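Local coordinates for protein enoyl-CoA hydratase (Geobacillus kaustophilus, PDB 2PPY) that probably catalyses the reversible addition of water to the double bond of enoyl-CoA thioesters in fatty acid beta-oxidation, as a hexameric member of the crotonase family, at residues Y37-R48 against T93-Y104; R243-L251 against K257-I265. All coordinates share one frame; numbering follows the deposited sequence.

Interaction 1: residues Y37-R48 against T93-Y104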
loop_
_atom_site.group_PDB
_atom_site.type_symbol
_atom_site.label_atom_id
_atom_site.label_comp_id
_atom_site.label_asym_id
_atom_site.label_seq_id
_atom_site.Cartn_x
_atom_site.Cartn_y
_atom_site.Cartn_z
ATOM N N TYR A 37 -23.699 -1.998 -20.687
ATOM C CA TYR A 37 -22.486 -2.496 -20.052
ATOM C C TYR A 37 -22.334 -4.000 -20.167
ATOM O O TYR A 37 -21.215 -4.511 -20.199
ATOM C CB TYR A 37 -22.427 -2.047 -18.592
ATOM C CG TYR A 37 -21.488 -0.872 -18.404
ATOM C CD1 TYR A 37 -20.105 -1.048 -18.483
ATOM C CD2 TYR A 37 -21.978 0.421 -18.212
ATOM C CE1 TYR A 37 -19.231 0.033 -18.375
ATOM C CE2 TYR A 37 -21.110 1.512 -18.104
ATOM C CZ TYR A 37 -19.738 1.309 -18.186
ATOM O OH TYR A 37 -18.872 2.374 -18.070
ATOM N N LYS A 38 -23.454 -4.713 -20.242
ATOM C CA LYS A 38 -23.392 -6.159 -20.391
ATOM C C LYS A 38 -22.804 -6.457 -21.769
ATOM O O LYS A 38 -22.040 -7.405 -21.933
ATOM C CB LYS A 38 -24.789 -6.772 -20.234
ATOM C CG LYS A 38 -25.321 -6.651 -18.810
ATOM C CD LYS A 38 -26.802 -6.971 -18.695
ATOM C CE LYS A 38 -27.105 -8.415 -19.033
ATOM N NZ LYS A 38 -28.557 -8.699 -18.853
ATOM N N GLU A 39 -23.139 -5.622 -22.752
ATOM C CA GLU A 39 -22.615 -5.799 -24.102
ATOM C C GLU A 39 -21.158 -5.344 -24.177
ATOM O O GLU A 39 -20.333 -5.990 -24.822
ATOM C CB GLU A 39 -23.443 -5.009 -25.122
ATOM C CG GLU A 39 -24.918 -5.396 -25.187
ATOM C CD GLU A 39 -25.579 -4.945 -26.481
ATOM O OE1 GLU A 39 -25.367 -3.785 -26.887
ATOM O OE2 GLU A 39 -26.312 -5.750 -27.093
ATOM N N PHE A 40 -20.843 -4.232 -23.516
ATOM C CA PHE A 40 -19.478 -3.712 -23.513
ATOM C C PHE A 40 -18.553 -4.733 -22.846
ATOM O O PHE A 40 -17.426 -4.960 -23.298
ATOM C CB PHE A 40 -19.411 -2.377 -22.759
ATOM C CG PHE A 40 -18.111 -1.639 -22.947
ATOM C CD1 PHE A 40 -17.712 -1.219 -24.210
ATOM C CD2 PHE A 40 -17.285 -1.365 -21.863
ATOM C CE1 PHE A 40 -16.513 -0.531 -24.392
ATOM C CE2 PHE A 40 -16.082 -0.678 -22.034
ATOM C CZ PHE A 40 -15.695 -0.263 -23.303
ATOM N N ASN A 41 -19.042 -5.349 -21.771
ATOM C CA ASN A 41 -18.282 -6.369 -21.052
ATOM C C ASN A 41 -18.016 -7.567 -21.961
ATOM O O ASN A 41 -16.918 -8.119 -21.972
ATOM C CB ASN A 41 -19.062 -6.843 -19.825
ATOM C CG ASN A 41 -18.324 -7.915 -19.052
ATOM O OD1 ASN A 41 -17.279 -7.659 -18.457
ATOM N ND2 ASN A 41 -18.858 -9.126 -19.069
ATOM N N ALA A 42 -19.034 -7.971 -22.718
ATOM C CA ALA A 42 -18.903 -9.102 -23.637
ATOM C C ALA A 42 -17.870 -8.807 -24.721
ATOM O O ALA A 42 -17.104 -9.687 -25.114
ATOM C CB ALA A 42 -20.250 -9.422 -24.274
ATOM N N ALA A 43 -17.855 -7.566 -25.202
ATOM C CA ALA A 43 -16.910 -7.160 -26.237
ATOM C C ALA A 43 -15.489 -7.276 -25.697
ATOM O O ALA A 43 -14.578 -7.741 -26.388
ATOM C CB ALA A 43 -17.191 -5.729 -26.666
ATOM N N ILE A 44 -15.306 -6.848 -24.453
ATOM C CA ILE A 44 -13.999 -6.922 -23.813
ATOM C C ILE A 44 -13.550 -8.380 -23.717
ATOM O O ILE A 44 -12.430 -8.715 -24.117
ATOM C CB ILE A 44 -14.036 -6.293 -22.402
ATOM C CG1 ILE A 44 -14.345 -4.796 -22.522
ATOM C CG2 ILE A 44 -12.707 -6.504 -21.704
ATOM C CD1 ILE A 44 -14.449 -4.069 -21.204
ATOM N N ASP A 45 -14.421 -9.246 -23.201
ATOM C CA ASP A 45 -14.082 -10.664 -23.080
ATOM C C ASP A 45 -13.767 -11.260 -24.449
ATOM O O ASP A 45 -12.779 -11.977 -24.613
ATOM C CB ASP A 45 -15.223 -11.457 -22.432
ATOM C CG ASP A 45 -15.347 -11.196 -20.946
ATOM O OD1 ASP A 45 -14.331 -10.839 -20.317
ATOM O OD2 ASP A 45 -16.457 -11.363 -20.401
ATOM N N ASP A 46 -14.612 -10.958 -25.430
ATOM C CA ASP A 46 -14.403 -11.459 -26.783
ATOM C C ASP A 46 -13.036 -11.048 -27.312
ATOM O O ASP A 46 -12.270 -11.880 -27.793
ATOM C CB ASP A 46 -15.466 -10.916 -27.733
ATOM C CG ASP A 46 -15.202 -11.311 -29.173
ATOM O OD1 ASP A 46 -15.362 -12.506 -29.497
ATOM O OD2 ASP A 46 -14.820 -10.433 -29.977
ATOM N N ILE A 47 -12.744 -9.755 -27.224
ATOM C CA ILE A 47 -11.478 -9.223 -27.704
ATOM C C ILE A 47 -10.278 -9.830 -26.986
ATOM O O ILE A 47 -9.241 -10.071 -27.608
ATOM C CB ILE A 47 -11.454 -7.684 -27.583
ATOM C CG1 ILE A 47 -12.529 -7.088 -28.502
ATOM C CG2 ILE A 47 -10.079 -7.147 -27.959
ATOM C CD1 ILE A 47 -12.734 -5.599 -28.359
ATOM N N ARG A 48 -10.422 -10.084 -25.684
ATOM C CA ARG A 48 -9.344 -10.681 -24.895
ATOM C C ARG A 48 -8.968 -12.051 -25.445
ATOM O O ARG A 48 -7.793 -12.376 -25.582
ATOM C CB ARG A 48 -9.771 -10.866 -23.435
ATOM C CG ARG A 48 -9.628 -9.666 -22.523
ATOM C CD ARG A 48 -10.186 -10.041 -21.154
ATOM N NE ARG A 48 -9.899 -9.065 -20.107
ATOM C CZ ARG A 48 -10.158 -9.276 -18.821
ATOM N NH1 ARG A 48 -10.708 -10.421 -18.438
ATOM N NH2 ARG A 48 -9.864 -8.353 -17.917
ATOM N N THR A 93 -16.507 -3.943 -14.924
ATOM C CA THR A 93 -16.336 -4.011 -16.370
ATOM C C THR A 93 -15.198 -3.073 -16.764
ATOM O O THR A 93 -14.270 -3.468 -17.469
ATOM C CB THR A 93 -17.619 -3.597 -17.111
ATOM O OG1 THR A 93 -18.667 -4.528 -16.801
ATOM C CG2 THR A 93 -17.384 -3.583 -18.626
ATOM N N LEU A 94 -15.263 -1.831 -16.295
ATOM C CA LEU A 94 -14.217 -0.871 -16.609
ATOM C C LEU A 94 -12.868 -1.355 -16.070
ATOM O O LEU A 94 -11.838 -1.161 -16.712
ATOM C CB LEU A 94 -14.558 0.508 -16.029
ATOM C CG LEU A 94 -15.779 1.223 -16.631
ATOM C CD1 LEU A 94 -15.799 2.670 -16.136
ATOM C CD2 LEU A 94 -15.721 1.198 -18.170
ATOM N N ASP A 95 -12.875 -2.001 -14.907
ATOM C CA ASP A 95 -11.634 -2.500 -14.315
ATOM C C ASP A 95 -10.906 -3.503 -15.215
ATOM O O ASP A 95 -9.676 -3.600 -15.176
ATOM C CB ASP A 95 -11.897 -3.179 -12.958
ATOM C CG ASP A 95 -12.477 -2.233 -11.918
ATOM O OD1 ASP A 95 -12.218 -1.014 -11.990
ATOM O OD2 ASP A 95 -13.184 -2.723 -11.010
ATOM N N LYS A 96 -11.664 -4.253 -16.011
ATOM C CA LYS A 96 -11.087 -5.265 -16.895
ATOM C C LYS A 96 -10.119 -4.737 -17.961
ATOM O O LYS A 96 -9.232 -5.459 -18.411
ATOM C CB LYS A 96 -12.218 -6.066 -17.552
ATOM C CG LYS A 96 -13.056 -6.823 -16.521
ATOM C CD LYS A 96 -14.293 -7.502 -17.099
ATOM C CE LYS A 96 -13.946 -8.727 -17.933
ATOM N NZ LYS A 96 -15.137 -9.617 -18.090
ATOM N N ILE A 97 -10.281 -3.478 -18.353
ATOM C CA ILE A 97 -9.423 -2.878 -19.371
ATOM C C ILE A 97 -7.943 -2.829 -18.972
ATOM O O ILE A 97 -7.069 -3.195 -19.758
ATOM C CB ILE A 97 -9.913 -1.444 -19.720
ATOM C CG1 ILE A 97 -11.318 -1.517 -20.323
ATOM C CG2 ILE A 97 -8.959 -0.785 -20.711
ATOM C CD1 ILE A 97 -11.947 -0.174 -20.598
ATOM N N ALA A 98 -7.661 -2.381 -17.754
ATOM C CA ALA A 98 -6.283 -2.297 -17.282
ATOM C C ALA A 98 -5.619 -3.672 -17.224
ATOM O O ALA A 98 -4.397 -3.773 -17.266
ATOM C CB ALA A 98 -6.243 -1.642 -15.906
ATOM N N ARG A 99 -6.425 -4.725 -17.128
ATOM C CA ARG A 99 -5.895 -6.081 -17.061
ATOM C C ARG A 99 -5.794 -6.751 -18.428
ATOM O O ARG A 99 -5.204 -7.826 -18.544
ATOM C CB ARG A 99 -6.772 -6.947 -16.147
ATOM C CG ARG A 99 -7.006 -6.356 -14.772
ATOM C CD ARG A 99 -7.736 -7.325 -13.853
ATOM N NE ARG A 99 -8.194 -6.656 -12.637
ATOM C CZ ARG A 99 -9.471 -6.449 -12.332
ATOM N NH1 ARG A 99 -10.435 -6.868 -13.148
ATOM N NH2 ARG A 99 -9.786 -5.807 -11.217
ATOM N N SER A 100 -6.373 -6.126 -19.455
ATOM C CA SER A 100 -6.366 -6.680 -20.813
ATOM C C SER A 100 -5.054 -6.481 -21.580
ATOM O O SER A 100 -4.367 -5.477 -21.409
ATOM C CB SER A 100 -7.520 -6.082 -21.623
ATOM O OG SER A 100 -8.770 -6.376 -21.023
ATOM N N PRO A 101 -4.705 -7.437 -22.457
ATOM C CA PRO A 101 -3.472 -7.349 -23.242
ATOM C C PRO A 101 -3.470 -6.190 -24.230
ATOM O O PRO A 101 -2.416 -5.623 -24.518
ATOM C CB PRO A 101 -3.416 -8.698 -23.971
ATOM C CG PRO A 101 -4.272 -9.599 -23.143
ATOM C CD PRO A 101 -5.409 -8.697 -22.741
ATOM N N GLN A 102 -4.646 -5.853 -24.756
ATOM C CA GLN A 102 -4.774 -4.775 -25.737
ATOM C C GLN A 102 -4.686 -3.393 -25.123
ATOM O O GLN A 102 -5.081 -3.186 -23.975
ATOM C CB GLN A 102 -6.120 -4.834 -26.476
ATOM C CG GLN A 102 -6.385 -6.055 -27.328
ATOM C CD GLN A 102 -6.816 -7.250 -26.511
ATOM O OE1 GLN A 102 -7.361 -7.106 -25.413
ATOM N NE2 GLN A 102 -6.594 -8.443 -27.052
ATOM N N VAL A 103 -4.187 -2.446 -25.910
ATOM C CA VAL A 103 -4.101 -1.063 -25.480
ATOM C C VAL A 103 -5.455 -0.451 -25.830
ATOM O O VAL A 103 -5.885 -0.494 -26.987
ATOM C CB VAL A 103 -2.984 -0.305 -26.231
ATOM C CG1 VAL A 103 -3.079 1.190 -25.957
ATOM C CG2 VAL A 103 -1.628 -0.828 -25.796
ATOM N N TYR A 104 -6.134 0.095 -24.829
ATOM C CA TYR A 104 -7.434 0.718 -25.041
ATOM C C TYR A 104 -7.319 2.236 -25.205
ATOM O O TYR A 104 -6.799 2.930 -24.333
ATOM C CB TYR A 104 -8.374 0.384 -23.877
ATOM C CG TYR A 104 -9.123 -0.925 -24.047
ATOM C CD1 TYR A 104 -8.444 -2.141 -24.122
ATOM C CD2 TYR A 104 -10.511 -0.937 -24.168
ATOM C CE1 TYR A 104 -9.135 -3.343 -24.318
ATOM C CE2 TYR A 104 -11.208 -2.127 -24.365
ATOM C CZ TYR A 104 -10.517 -3.322 -24.440
ATOM O OH TYR A 104 -11.211 -4.484 -24.652
HETATM O O HOH W 1 -17.702 -7.096 -15.591
HETATM O O HOH W 2 -9.912 -6.658 -24.297
#
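Helix 37-48 runs beside helix segment 93-99 in nearly the same direction, the short axes 19° apart and 9.8 Å at closest approach, with Asn41 opposite Thr93 and Arg48 opposite Ser100. Beyond Ser100 the chain turns into the strand starting at Val103, and the hydroxyl of Tyr104 reaches Ile44, and more loosely Ile47 CD1. Two residues of 93-99 pack as knobs into holes of the other helix: Thr93 among Tyr37, Phe40, Asn41 and Ile44, and Lys96 among Asn41, Ile44, Asp45 and Arg48. Thr93 CG2 lies at the ring edge of Tyr37, 3.7 Å from CD1, and Leu94 CD2 meets the same edge farther out. Ile44 points its CD1 between Thr93 and Ile97, near Thr93 CG2 and Ile97 CG1. In Lys96 the bend at chi3 (73°) brings NZ to Asp45 OD1, a salt bridge of 2.7 Å on the syn side, and to Asn41 OD1 at 2.9 Å, on one flank of helix 37-48. The extended Arg48 lays its guanidinium edge against Lys96 and Ser100: NE donates almost straight to Ser100 OG (3.1 Å), and NH2 to Lys96 O (3.0 Å). Lys96 CE lies over one face, toward its rim, while NH1 pairs with Glu92 of a second subunit. Lys96 O also accepts from Ser100 OG, which lies above the carbonyl plane, so two donors share this backbone oxygen. A water bridges Tyr104 OH, from which it accepts, to Ile44 O and Gln102 OE1; Gln102 NE2 bonds to Ile53 O. Apolar packing toward the sheet of the crotonase fold is thus bordered by a polar, charged flank. There Asp45 and the Glu92 of the second subunit probably offset the nearby positive charges of Lys96 and Arg48, joining helix pairing to subunit assembly.

Interaction 2: residues R243-L251 against K257-I265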
loop_
_atom_site.group_PDB
_atom_site.type_symbol
_atom_site.label_atom_id
_atom_site.label_comp_id
_atom_site.label_asym_id
_atom_site.label_seq_id
_atom_site.Cartn_x
_atom_site.Cartn_y
_atom_site.Cartn_z
ATOM N N ARG A 243 12.065 -14.023 -23.659
ATOM C CA ARG A 243 11.832 -15.366 -24.175
ATOM C C ARG A 243 10.964 -15.402 -25.431
ATOM O O ARG A 243 10.684 -16.479 -25.953
ATOM C CB ARG A 243 11.186 -16.255 -23.105
ATOM C CG ARG A 243 12.129 -16.765 -22.019
ATOM C CD ARG A 243 12.398 -15.714 -20.957
ATOM N NE ARG A 243 13.265 -16.201 -19.888
ATOM C CZ ARG A 243 13.037 -17.302 -19.183
ATOM N NH1 ARG A 243 11.966 -18.042 -19.430
ATOM N NH2 ARG A 243 13.887 -17.668 -18.234
ATOM N N SER A 244 10.539 -14.241 -25.921
ATOM C CA SER A 244 9.693 -14.207 -27.111
ATOM C C SER A 244 10.512 -14.193 -28.395
ATOM O O SER A 244 11.727 -13.986 -28.372
ATOM C CB SER A 244 8.769 -12.983 -27.090
ATOM O OG SER A 244 9.477 -11.784 -27.377
ATOM N N GLU A 245 9.833 -14.404 -29.518
ATOM C CA GLU A 245 10.490 -14.419 -30.816
ATOM C C GLU A 245 10.757 -13.004 -31.309
ATOM O O GLU A 245 11.776 -12.743 -31.950
ATOM C CB GLU A 245 9.629 -15.180 -31.826
ATOM C CG GLU A 245 9.501 -16.660 -31.507
ATOM C CD GLU A 245 8.530 -17.377 -32.420
ATOM O OE1 GLU A 245 8.688 -17.281 -33.656
ATOM O OE2 GLU A 245 7.611 -18.044 -31.899
ATOM N N ASP A 246 9.848 -12.087 -31.006
ATOM C CA ASP A 246 10.016 -10.706 -31.430
ATOM C C ASP A 246 11.274 -10.095 -30.832
ATOM O O ASP A 246 11.930 -9.274 -31.468
ATOM C CB ASP A 246 8.789 -9.882 -31.036
ATOM C CG ASP A 246 7.622 -10.098 -31.977
ATOM O OD1 ASP A 246 7.483 -11.223 -32.500
ATOM O OD2 ASP A 246 6.838 -9.149 -32.184
ATOM N N ALA A 247 11.606 -10.495 -29.607
ATOM C CA ALA A 247 12.799 -9.988 -28.932
ATOM C C ALA A 247 14.023 -10.439 -29.715
ATOM O O ALA A 247 14.912 -9.644 -30.024
ATOM C CB ALA A 247 12.864 -10.520 -27.503
ATOM N N LYS A 248 14.060 -11.731 -30.026
ATOM C CA LYS A 248 15.152 -12.308 -30.798
ATOM C C LYS A 248 15.247 -11.505 -32.090
ATOM O O LYS A 248 16.292 -10.943 -32.418
ATOM C CB LYS A 248 14.846 -13.773 -31.118
ATOM C CG LYS A 248 14.804 -14.700 -29.908
ATOM C CD LYS A 248 14.052 -15.991 -30.233
ATOM C CE LYS A 248 14.394 -17.127 -29.267
ATOM N NZ LYS A 248 14.162 -16.791 -27.833
ATOM N N GLU A 249 14.129 -11.447 -32.805
ATOM C CA GLU A 249 14.030 -10.722 -34.065
ATOM C C GLU A 249 14.425 -9.255 -33.926
ATOM O O GLU A 249 15.176 -8.726 -34.743
ATOM C CB GLU A 249 12.596 -10.820 -34.594
ATOM C CG GLU A 249 12.324 -10.042 -35.873
ATOM C CD GLU A 249 13.197 -10.488 -37.031
ATOM O OE1 GLU A 249 13.333 -11.714 -37.238
ATOM O OE2 GLU A 249 13.736 -9.614 -37.740
ATOM N N GLY A 250 13.912 -8.603 -32.885
ATOM C CA GLY A 250 14.205 -7.199 -32.661
ATOM C C GLY A 250 15.673 -6.894 -32.448
ATOM O O GLY A 250 16.186 -5.907 -32.968
ATOM N N LEU A 251 16.354 -7.734 -31.676
ATOM C CA LEU A 251 17.771 -7.524 -31.412
ATOM C C LEU A 251 18.619 -7.806 -32.651
ATOM O O LEU A 251 19.586 -7.092 -32.921
ATOM C CB LEU A 251 18.227 -8.394 -30.233
ATOM C CG LEU A 251 17.914 -7.856 -28.825
ATOM C CD1 LEU A 251 16.423 -7.590 -28.675
ATOM C CD2 LEU A 251 18.384 -8.853 -27.776
ATOM N N LYS A 257 21.163 -4.234 -38.778
ATOM C CA LYS A 257 20.623 -3.015 -39.375
ATOM C C LYS A 257 19.578 -3.203 -40.477
ATOM O O LYS A 257 19.752 -2.736 -41.601
ATOM C CB LYS A 257 21.753 -2.126 -39.900
ATOM C CG LYS A 257 22.884 -1.902 -38.907
ATOM C CD LYS A 257 23.921 -0.943 -39.472
ATOM C CE LYS A 257 25.220 -0.987 -38.683
ATOM N NZ LYS A 257 25.034 -0.632 -37.250
ATOM N N ARG A 258 18.489 -3.885 -40.143
ATOM C CA ARG A 258 17.403 -4.133 -41.085
ATOM C C ARG A 258 16.058 -4.041 -40.375
ATOM O O ARG A 258 15.977 -4.230 -39.162
ATOM C CB ARG A 258 17.595 -5.533 -41.673
ATOM C CG ARG A 258 17.836 -6.619 -40.638
ATOM C CD ARG A 258 16.697 -7.620 -40.597
ATOM N NE ARG A 258 16.957 -8.689 -39.637
ATOM C CZ ARG A 258 16.140 -9.714 -39.423
ATOM N NH1 ARG A 258 15.003 -9.815 -40.102
ATOM N NH2 ARG A 258 16.460 -10.641 -38.529
ATOM N N GLN A 259 15.003 -3.745 -41.126
ATOM C CA GLN A 259 13.681 -3.622 -40.530
ATOM C C GLN A 259 13.222 -4.954 -39.949
ATOM O O GLN A 259 13.152 -5.960 -40.655
ATOM C CB GLN A 259 12.664 -3.144 -41.564
ATOM C CG GLN A 259 11.362 -2.660 -40.942
ATOM C CD GLN A 259 10.236 -2.540 -41.948
ATOM O OE1 GLN A 259 10.374 -1.881 -42.978
ATOM N NE2 GLN A 259 9.108 -3.178 -41.651
ATOM N N PRO A 260 12.901 -4.975 -38.645
ATOM C CA PRO A 260 12.445 -6.194 -37.974
ATOM C C PRO A 260 11.039 -6.569 -38.404
ATOM O O PRO A 260 10.225 -5.699 -38.711
ATOM C CB PRO A 260 12.519 -5.816 -36.500
ATOM C CG PRO A 260 12.174 -4.364 -36.526
ATOM C CD PRO A 260 12.992 -3.857 -37.690
ATOM N N ASN A 261 10.760 -7.868 -38.430
ATOM C CA ASN A 261 9.445 -8.363 -38.818
ATOM C C ASN A 261 8.753 -8.980 -37.609
ATOM O O ASN A 261 8.928 -10.160 -37.294
ATOM C CB ASN A 261 9.581 -9.392 -39.941
ATOM C CG ASN A 261 10.269 -8.820 -41.170
ATOM O OD1 ASN A 261 9.828 -7.816 -41.732
ATOM N ND2 ASN A 261 11.356 -9.458 -41.589
ATOM N N TRP A 262 7.959 -8.156 -36.939
ATOM C CA TRP A 262 7.233 -8.556 -35.742
ATOM C C TRP A 262 6.170 -9.611 -35.997
ATOM O O TRP A 262 5.410 -9.523 -36.960
ATOM C CB TRP A 262 6.585 -7.327 -35.121
ATOM C CG TRP A 262 7.532 -6.187 -34.967
ATOM C CD1 TRP A 262 7.419 -4.948 -35.525
ATOM C CD2 TRP A 262 8.729 -6.168 -34.181
ATOM N NE1 TRP A 262 8.470 -4.155 -35.133
ATOM C CE2 TRP A 262 9.290 -4.880 -34.310
ATOM C CE3 TRP A 262 9.385 -7.116 -33.383
ATOM C CZ2 TRP A 262 10.475 -4.512 -33.664
ATOM C CZ3 TRP A 262 10.563 -6.751 -32.742
ATOM C CH2 TRP A 262 11.096 -5.457 -32.890
ATOM N N LYS A 263 6.118 -10.605 -35.119
ATOM C CA LYS A 263 5.142 -11.677 -35.233
ATOM C C LYS A 263 4.127 -11.598 -34.099
ATOM O O LYS A 263 3.105 -12.280 -34.123
ATOM C CB LYS A 263 5.849 -13.035 -35.229
ATOM C CG LYS A 263 6.582 -13.341 -36.531
ATOM C CD LYS A 263 7.518 -14.533 -36.400
ATOM C CE LYS A 263 8.711 -14.203 -35.510
ATOM N NZ LYS A 263 9.697 -15.319 -35.451
ATOM N N GLY A 264 4.415 -10.759 -33.110
ATOM C CA GLY A 264 3.505 -10.596 -31.990
ATOM C C GLY A 264 3.685 -11.607 -30.876
ATOM O O GLY A 264 2.967 -11.569 -29.879
ATOM N N ILE A 265 4.639 -12.516 -31.044
ATOM C CA ILE A 265 4.909 -13.533 -30.035
ATOM C C ILE A 265 6.408 -13.623 -29.772
ATOM O O ILE A 265 7.157 -12.835 -30.383
ATOM C CB ILE A 265 4.401 -14.919 -30.485
ATOM C CG1 ILE A 265 5.190 -15.397 -31.708
ATOM C CG2 ILE A 265 2.919 -14.843 -30.819
ATOM C CD1 ILE A 265 4.826 -16.798 -32.162
#
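Asp246, in the first turn of helix 245-255, grips the C-terminal tail with its carboxylate. OD1 accepts from Lys263 N at 3.0 Å and OD2 from Gly264 N at 3.1 Å, both on the syn side, while Asp246 N donates to Ile265 O (2.9 Å) in the carbonyl plane. Beside this tight knot the Trp262 ring turns its edge to Asp246 O, with CZ3 3.1 Å away, and CH2 rests 3.6 Å from Gly250 CA; the glycine lets the indole come this close. Pro260 CG covers one face of the ring, toward its rim. The outer side is held by longer, charged side chains: Lys263 NZ reaches Glu245 OE1 on its anti side (2.8 Å), and Glu249, bent at chi2 (60°), sets OE2 over the guanidinium face of Arg258, the two planes 87° apart, in a salt bridge to NH1 rather than a flat two-pronged pairing. An alanine in place of Asp246 would leave the amides of Lys263 and Gly264 without their carboxylate partner and is likely to free the Lys263-Gly264 backbone to shift. The tail is therefore fastened mainly through its own backbone, with ion pairs reinforcing the more solvent-facing edge.

Interaction 1 lies in the buried body of the subunit, where helices 34-48 and 80-99 pair next to the sheet; interaction 2 lies at the periphery of its own chain, against a fifth subunit, folding the C-terminal tail back on the last helix, 245-255. Their centres are 27 Å apart and they share no helix or strand. The chemistry follows the place: 37-48 against 93-104 rests on interlocking side chains, with its charges gathered along a flank facing a second subunit, whereas 243-251 against 257-265 has little apolar core and depends on a carboxylate holding backbone amides. Both nevertheless border the same second subunit, interaction 1 by salt bridges and interaction 2 by packing of Ile265.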